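PDB 5AH1: triacylglycerol lipase from Clostridium botulinum, which hydrolyses synthetic polyesters and probably triacylglycerols, and carries a zinc site in its alpha/beta-hydrolase fold. Local coordinates for residues S126-R131 and T305-T310; N295-N298 and D302-T305. All coordinates share one frame; numbering follows the deposited sequence. Where two conformers were deposited one is given.

Contact 1. Residues S126-R131 and T305-T310; sequences SSNWDR and TYDLST. With ZN (zinc ion), chain B.
Ser127 and Asp307 bring the backbones of 126-131 and 305-310 closest together, 6.2 Å between their CA atoms, where the start of helix 128-140 meets the single short turn of helix 304-308. Asp307 does most of the work. Its OD2 accepts from the backbone N of Asn128 at 2.8 Å in a fairly straight bond (163° at the hydrogen), the N-H arriving nearly in line with the CG-OD2 bond. Lying at the N-terminus of helix 128-140, the carboxylate faces the positive end of the helix dipole, which would tend to stabilise its negative charge. A water adds a second link to the same oxygen: it donates to Asp307 OD2 at 2.7 Å and accepts from Trp129 N. Ser127 CB packs 3.5 Å from Asp307 OD2 too. The serine is the N-cap, its OG accepting from Asp130 N at 3.0 Å while OG is also hydrogen-bonded to Asp302 OD1. The side chains of Asn128 and Asp307 run antiparallel alongside one another, amide and carboxylate planes only 10° apart. With CG beside its backbone N (chi1 -81°), Asn128 sends ND2 to a second water, which in turn donates to Asp307 O; the amide oxygen OD1 is bonded to Thr187. Still in the first turn of the helix, Asp130 OD1 binds zinc at 1.9 Å. Helix 183-197, which starts within the probable nucleophile elbow, touches both segments through Met183, against Asn128 and Leu308, while Leu316 of helix 310-317 packs on Asn128.

Contact 2. Residues N295-N298 and D302-T305; sequences NIWN and DIAT. With ZN (zinc ion), chain B.
Ile303 packs against both Ile296 and Trp297, and the residue before it, Asp302, reaches the metal. Asp302, with CG anti to the backbone N (chi1 -171°), carries its carboxylate to the metal, where OD2 binds zinc at 2.0 Å. With OD2 on the metal and OD1 held by the N-cap serine of helix 128-140, the carboxylate is gripped at both oxygens. Next comes Ile303, at the N-cap position of helix 304-308, with CB pointing toward 295-298. Two successive carbons of one branch divide the contact: the terminal CD1 meets CD1 of Ile296 at 3.6 Å, methyl to methyl, and the methylene CG1 lies 3.6 Å from CZ3 on the six-membered ring of Trp297. The side chains of Ile303 and Trp297 cross at about a right angle. Within its own segment Ile296 also places CG2 over one face of the indole, 3.5 Å above the plane and offset toward the rim, and the indole NE1 is anchored on Val291 O. Ala304 then makes a backbone link to Val125, and Thr305 closes the contact. Its OG1 sits in the plane of the indole at the ring's edge, 3.8 Å from Trp297 CE3, where a water bonds both Thr305 OG1, at 2.6 Å, and Trp297 O, at 3.0 Å. Ala242 and Ile246 of helix 242-257 pack on both Trp297 and Thr305. The arrangement is a short helix-loop-helix connection with an apolar core, its second half carrying one ligand of a zinc site of two aspartates and two histidines (Asp130, His150, His156 and Asp302) in this alpha/beta-hydrolase.

How the contacts relate
The centres of contacts 1 and 2 lie about 8 Å apart, on the same side of the chain's centre, and both draw on helix 304-308, with Thr305 in common. Along the chain 126-131 comes first, and some 160 residues later 295-298, 302-305 and 305-310 follow in quick succession. The two contacts touch directly: Ser126 O packs on Ala304 CB, at 3.3 Å. Zinc ties them further, since each contact supplies one of its aspartates. Metal and helix 304-308 thus join the start of helix 128-140 to a region distant in sequence.

Contact 1. Residues S126-R131 and T305-T310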
ATOM      1  N   SER A 126       0.045  10.776   2.861  0.85  8.06           N
ATOM      2  CA  SER A 126      -0.482  10.991   4.199  0.85  8.30           C
ATOM      3  C   SER A 126      -0.245   9.791   5.118  0.85  7.44           C
ATOM      4  O   SER A 126       0.153   8.710   4.675  0.85  7.28           O
ATOM      5  CB  SER A 126      -1.955  11.364   4.128  0.85  9.48           C
ATOM      6  OG  SER A 126      -2.092  12.588   3.418  0.85  9.60           O
ATOM      7  N   SER A 127      -0.506   9.974   6.410  1.00  7.05           N
ATOM      8  CA  SER A 127      -0.333   8.896   7.368  1.00  6.86           C
ATOM      9  C   SER A 127      -1.350   7.777   7.138  1.00  6.85           C
ATOM     10  O   SER A 127      -2.372   7.957   6.491  1.00  7.08           O
ATOM     11  CB  SER A 127      -0.515   9.416   8.779  1.00  6.54           C
ATOM     12  OG  SER A 127      -1.854   9.838   8.960  1.00  6.61           O
ATOM     13  N   ASN A 128      -1.068   6.612   7.703  1.00  6.80           N
ATOM     14  CA  ASN A 128      -2.015   5.502   7.633  1.00  6.45           C
ATOM     15  C   ASN A 128      -3.328   5.826   8.348  1.00  6.04           C
ATOM     16  O   ASN A 128      -4.394   5.423   7.887  1.00  7.14           O
ATOM     17  CB  ASN A 128      -1.372   4.232   8.191  1.00  6.90           C
ATOM     18  CG  ASN A 128      -0.491   3.557   7.171  1.00  6.92           C
ATOM     19  OD1 ASN A 128      -0.964   3.226   6.076  1.00  7.47           O
ATOM     20  ND2 ASN A 128       0.765   3.309   7.514  1.00  7.82           N
ATOM     21  N   TRP A 129      -3.272   6.537   9.466  1.00  6.38           N
ATOM     22  CA  TRP A 129      -4.507   6.978  10.108  1.00  6.23           C
ATOM     23  C   TRP A 129      -5.328   7.833   9.140  1.00  6.80           C
ATOM     24  O   TRP A 129      -6.528   7.599   8.915  1.00  6.66           O
ATOM     25  CB  TRP A 129      -4.191   7.789  11.355  1.00  7.42           C
ATOM     26  CG  TRP A 129      -5.404   8.383  12.032  1.00  6.59           C
ATOM     27  CD1 TRP A 129      -6.086   9.525  11.661  1.00  6.37           C
ATOM     28  CD2 TRP A 129      -6.079   7.885  13.204  1.00  6.55           C
ATOM     29  NE1 TRP A 129      -7.124   9.751  12.524  1.00  6.62           N
ATOM     30  CE2 TRP A 129      -7.140   8.768  13.480  1.00  6.49           C
ATOM     31  CE3 TRP A 129      -5.894   6.767  14.042  1.00  7.32           C
ATOM     32  CZ2 TRP A 129      -7.979   8.603  14.581  1.00  7.09           C
ATOM     33  CZ3 TRP A 129      -6.732   6.606  15.118  1.00  8.16           C
ATOM     34  CH2 TRP A 129      -7.768   7.505  15.373  1.00  8.11           C
ATOM     35  N   ASP A 130      -4.684   8.841   8.549  1.00  6.44           N
ATOM     36  CA  ASP A 130      -5.413   9.751   7.676  1.00  6.60           C
ATOM     37  C   ASP A 130      -5.974   8.975   6.478  1.00  6.90           C
ATOM     38  O   ASP A 130      -7.122   9.166   6.083  1.00  7.31           O
ATOM     39  CB  ASP A 130      -4.526  10.899   7.184  1.00  6.78           C
ATOM     40  CG  ASP A 130      -4.135  11.912   8.289  1.00  6.85           C
ATOM     41  OD1 ASP A 130      -4.452  11.713   9.493  1.00  7.77           O
ATOM     42  OD2 ASP A 130      -3.506  12.936   7.923  1.00  8.27           O
ATOM     43  N   ARG A 131      -5.148   8.115   5.900  1.00  7.06           N
ATOM     44  CA  ARG A 131      -5.577   7.287   4.778  1.00  6.32           C
ATOM     45  C   ARG A 131      -6.726   6.347   5.123  1.00  6.25           C
ATOM     46  O   ARG A 131      -7.594   6.115   4.300  1.00  7.02           O
ATOM     47  CB  ARG A 131      -4.374   6.538   4.217  1.00  6.25           C
ATOM     48  CG  ARG A 131      -3.382   7.482   3.482  1.00  7.11           C
ATOM     49  CD  ARG A 131      -2.041   6.822   3.242  1.00  6.44           C
ATOM     50  NE  ARG A 131      -2.129   5.457   2.716  1.00  6.72           N
ATOM     51  CZ  ARG A 131      -1.776   5.075   1.490  1.00  7.26           C
ATOM     52  NH1 ARG A 131      -1.463   5.947   0.531  1.00  8.11           N
ATOM     53  NH2 ARG A 131      -1.812   3.784   1.204  1.00  7.68           N
ATOM     54  N   THR A 305       6.044   9.213   5.431  1.00  8.17           N
ATOM     55  CA  THR A 305       7.458   8.897   5.557  1.00  8.82           C
ATOM     56  C   THR A 305       7.794   8.361   6.955  1.00  8.09           C
ATOM     57  O   THR A 305       8.621   7.449   7.090  1.00  8.59           O
ATOM     58  CB  THR A 305       8.324  10.118   5.143  1.00 10.43           C
ATOM     59  OG1 THR A 305       7.755  11.316   5.666  1.00  9.79           O
ATOM     60  CG2 THR A 305       8.342  10.233   3.639  1.00 10.44           C
ATOM     61  N   TYR A 306       7.126   8.869   7.988  1.00  8.02           N
ATOM     62  CA  TYR A 306       7.284   8.320   9.330  1.00  7.78           C
ATOM     63  C   TYR A 306       6.642   6.937   9.432  1.00  7.16           C
ATOM     64  O   TYR A 306       7.242   5.982   9.936  1.00  7.58           O
ATOM     65  CB  TYR A 306       6.698   9.247  10.394  1.00  8.13           C
ATOM     66  CG  TYR A 306       6.729   8.599  11.756  1.00  7.76           C
ATOM     67  CD1 TYR A 306       7.883   8.590  12.523  1.00  8.93           C
ATOM     68  CD2 TYR A 306       5.612   7.944  12.258  1.00  8.50           C
ATOM     69  CE1 TYR A 306       7.918   7.974  13.756  1.00 10.26           C
ATOM     70  CE2 TYR A 306       5.643   7.319  13.474  1.00  9.27           C
ATOM     71  CZ  TYR A 306       6.784   7.334  14.229  1.00 10.69           C
ATOM     72  OH  TYR A 306       6.798   6.691  15.449  1.00 12.86           O
ATOM     73  N   ASP A 307       5.410   6.818   8.952  1.00  7.97           N
ATOM     74  CA  ASP A 307       4.661   5.568   9.066  1.00  8.01           C
ATOM     75  C   ASP A 307       5.299   4.412   8.284  1.00  7.72           C
ATOM     76  O   ASP A 307       5.066   3.239   8.602  1.00  8.68           O
ATOM     77  CB  ASP A 307       3.214   5.801   8.614  1.00  8.65           C
ATOM     78  CG  ASP A 307       2.290   6.254   9.753  1.00  9.11           C
ATOM     79  OD1 ASP A 307       2.776   6.446  10.895  1.00  7.62           O
ATOM     80  OD2 ASP A 307       1.074   6.409   9.481  1.00 10.72           O
ATOM     81  N   LEU A 308       6.068   4.747   7.251  1.00  7.12           N
ATOM     82  CA  LEU A 308       6.823   3.788   6.449  1.00  7.46           C
ATOM     83  C   LEU A 308       8.126   3.339   7.072  1.00  7.04           C
ATOM     84  O   LEU A 308       8.661   2.303   6.681  1.00  8.01           O
ATOM     85  CB  LEU A 308       7.119   4.365   5.067  1.00  8.86           C
ATOM     86  CG  LEU A 308       5.896   4.523   4.158  1.00  9.57           C
ATOM     87  CD1 LEU A 308       6.233   5.379   2.955  1.00 11.18           C
ATOM     88  CD2 LEU A 308       5.346   3.169   3.702  1.00 10.10           C
ATOM     89  N   SER A 309       8.659   4.139   7.996  1.00  6.99           N
ATOM     90  CA  SER A 309       9.922   3.796   8.640  1.00  6.83           C
ATOM     91  C   SER A 309       9.717   2.603   9.564  1.00  6.88           C
ATOM     92  O   SER A 309       8.587   2.310   9.975  1.00  7.07           O
ATOM     93  CB  SER A 309      10.468   4.979   9.441  1.00  6.76           C
ATOM     94  OG  SER A 309       9.730   5.230  10.626  1.00  7.09           O
ATOM     95  N   THR A 310      10.792   1.911   9.925  1.00  7.22           N
ATOM     96  CA  THR A 310      10.629   0.754  10.798  1.00  6.66           C
ATOM     97  C   THR A 310      10.117   1.171  12.179  1.00  7.18           C
ATOM     98  O   THR A 310       9.269   0.486  12.750  1.00  7.65           O
ATOM     99  CB  THR A 310      11.912  -0.082  10.880  1.00  8.09           C
ATOM    100  OG1 THR A 310      12.990   0.706  11.388  1.00  8.74           O
ATOM    101  CG2 THR A 310      12.273  -0.637   9.484  1.00  8.67           C
TER
HETATM  102 ZN    ZN B1455      -3.660  13.071  10.625  1.00  8.88          ZN
HETATM  103  O   HOH W   1       2.461   3.218   9.982  1.00 12.08           O
HETATM  104  O   HOH W   2      -0.942   6.804  11.175  1.00  7.77           O

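Contact 2. Residues N295-N298 and D302-T305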
ATOM      1  N   ASN A 295       7.529  22.260   5.831  1.00 14.48           N
ATOM      2  CA  ASN A 295       8.048  21.766   7.096  1.00 14.32           C
ATOM      3  C   ASN A 295       7.466  20.416   7.496  1.00 13.31           C
ATOM      4  O   ASN A 295       7.951  19.779   8.426  1.00 13.99           O
ATOM      5  CB  ASN A 295       7.810  22.786   8.227  1.00 16.51           C
ATOM      6  CG  ASN A 295       6.338  23.012   8.522  1.00 18.96           C
ATOM      7  OD1 ASN A 295       5.508  22.990   7.615  1.00 21.94           O
ATOM      8  ND2 ASN A 295       6.004  23.222   9.796  1.00 19.65           N
ATOM      9  N   ILE A 296       6.415  19.994   6.813  1.00 13.24           N
ATOM     10  CA  ILE A 296       5.722  18.772   7.183  1.00 13.58           C
ATOM     11  C   ILE A 296       6.655  17.548   7.243  1.00 12.04           C
ATOM     12  O   ILE A 296       6.490  16.670   8.091  1.00 14.27           O
ATOM     13  CB  ILE A 296       4.522  18.537   6.229  1.00 15.35           C
ATOM     14  CG1 ILE A 296       3.545  17.563   6.850  1.00 16.50           C
ATOM     15  CG2 ILE A 296       4.974  18.075   4.847  1.00 14.65           C
ATOM     16  CD1 ILE A 296       2.249  17.476   6.078  1.00 17.21           C
ATOM     17  N   TRP A 297       7.650  17.518   6.369  1.00 10.63           N
ATOM     18  CA  TRP A 297       8.487  16.336   6.203  1.00 10.09           C
ATOM     19  C   TRP A 297       9.421  16.054   7.364  1.00  9.77           C
ATOM     20  O   TRP A 297       9.928  14.939   7.462  1.00 11.53           O
ATOM     21  CB  TRP A 297       9.263  16.407   4.887  1.00 10.97           C
ATOM     22  CG  TRP A 297       8.323  16.607   3.749  1.00 12.39           C
ATOM     23  CD1 TRP A 297       8.203  17.718   2.978  1.00 13.37           C
ATOM     24  CD2 TRP A 297       7.319  15.699   3.310  1.00 12.77           C
ATOM     25  NE1 TRP A 297       7.199  17.556   2.069  1.00 14.07           N
ATOM     26  CE2 TRP A 297       6.639  16.319   2.245  1.00 13.79           C
ATOM     27  CE3 TRP A 297       6.941  14.413   3.704  1.00 14.07           C
ATOM     28  CZ2 TRP A 297       5.595  15.704   1.573  1.00 15.26           C
ATOM     29  CZ3 TRP A 297       5.917  13.802   3.041  1.00 15.24           C
ATOM     30  CH2 TRP A 297       5.246  14.445   1.983  1.00 15.64           C
ATOM     31  N   ASN A 298       9.683  17.039   8.227  1.00  8.70           N
ATOM     32  CA  ASN A 298      10.497  16.788   9.409  1.00  9.36           C
ATOM     33  C   ASN A 298       9.870  17.289  10.698  1.00  8.45           C
ATOM     34  O   ASN A 298      10.574  17.394  11.706  1.00  9.31           O
ATOM     35  CB  ASN A 298      11.921  17.352   9.226  1.00 10.43           C
ATOM     36  CG  ASN A 298      11.956  18.853   9.163  1.00 10.77           C
ATOM     37  OD1 ASN A 298      10.912  19.515   9.122  1.00 11.11           O
ATOM     38  ND2 ASN A 298      13.174  19.416   9.167  1.00 11.43           N
ATOM     39  N   ASP A 302       2.760  12.429  11.840  1.00  6.74           N
ATOM     40  CA  ASP A 302       1.512  12.116  11.126  1.00  7.09           C
ATOM     41  C   ASP A 302       1.638  12.268   9.611  1.00  6.32           C
ATOM     42  O   ASP A 302       0.908  13.053   8.995  1.00  8.11           O
ATOM     43  CB  ASP A 302       0.402  13.018  11.677  1.00  7.03           C
ATOM     44  CG  ASP A 302      -0.987  12.646  11.185  1.00  6.68           C
ATOM     45  OD1 ASP A 302      -1.298  11.434  11.071  1.00  6.73           O
ATOM     46  OD2 ASP A 302      -1.784  13.582  10.949  1.00  7.82           O
ATOM     47  N   ILE A 303       2.567  11.527   9.015  1.00  6.53           N
ATOM     48  CA  ILE A 303       2.869  11.644   7.585  1.00  7.33           C
ATOM     49  C   ILE A 303       3.416  10.293   7.087  1.00  7.45           C
ATOM     50  O   ILE A 303       3.906   9.506   7.886  1.00  8.11           O
ATOM     51  CB  ILE A 303       3.841  12.845   7.365  1.00  9.52           C
ATOM     52  CG1 ILE A 303       3.855  13.299   5.906  1.00 12.45           C
ATOM     53  CG2 ILE A 303       5.216  12.522   7.917  1.00  9.97           C
ATOM     54  CD1 ILE A 303       2.552  13.943   5.443  1.00 13.24           C
ATOM     55  N   ALA A 304       3.327  10.022   5.787  1.00  7.00           N
ATOM     56  CA  ALA A 304       3.665   8.683   5.309  1.00  7.48           C
ATOM     57  C   ALA A 304       5.115   8.279   5.573  1.00  7.86           C
ATOM     58  O   ALA A 304       5.388   7.125   5.869  1.00  8.36           O
ATOM     59  CB  ALA A 304       3.360   8.542   3.819  1.00  7.87           C
ATOM     60  N   THR A 305       6.044   9.213   5.431  1.00  8.17           N
ATOM     61  CA  THR A 305       7.458   8.897   5.557  1.00  8.82           C
ATOM     62  C   THR A 305       7.794   8.361   6.955  1.00  8.09           C
ATOM     63  O   THR A 305       8.621   7.449   7.090  1.00  8.59           O
ATOM     64  CB  THR A 305       8.324  10.118   5.143  1.00 10.43           C
ATOM     65  OG1 THR A 305       7.755  11.316   5.666  1.00  9.79           O
ATOM     66  CG2 THR A 305       8.342  10.233   3.639  1.00 10.44           C
TER
HETATM   67 ZN    ZN B1455      -3.660  13.071  10.625  1.00  8.88          ZN
HETATM   68  O   HOH W   3       8.897  12.182   7.865  1.00 14.22           O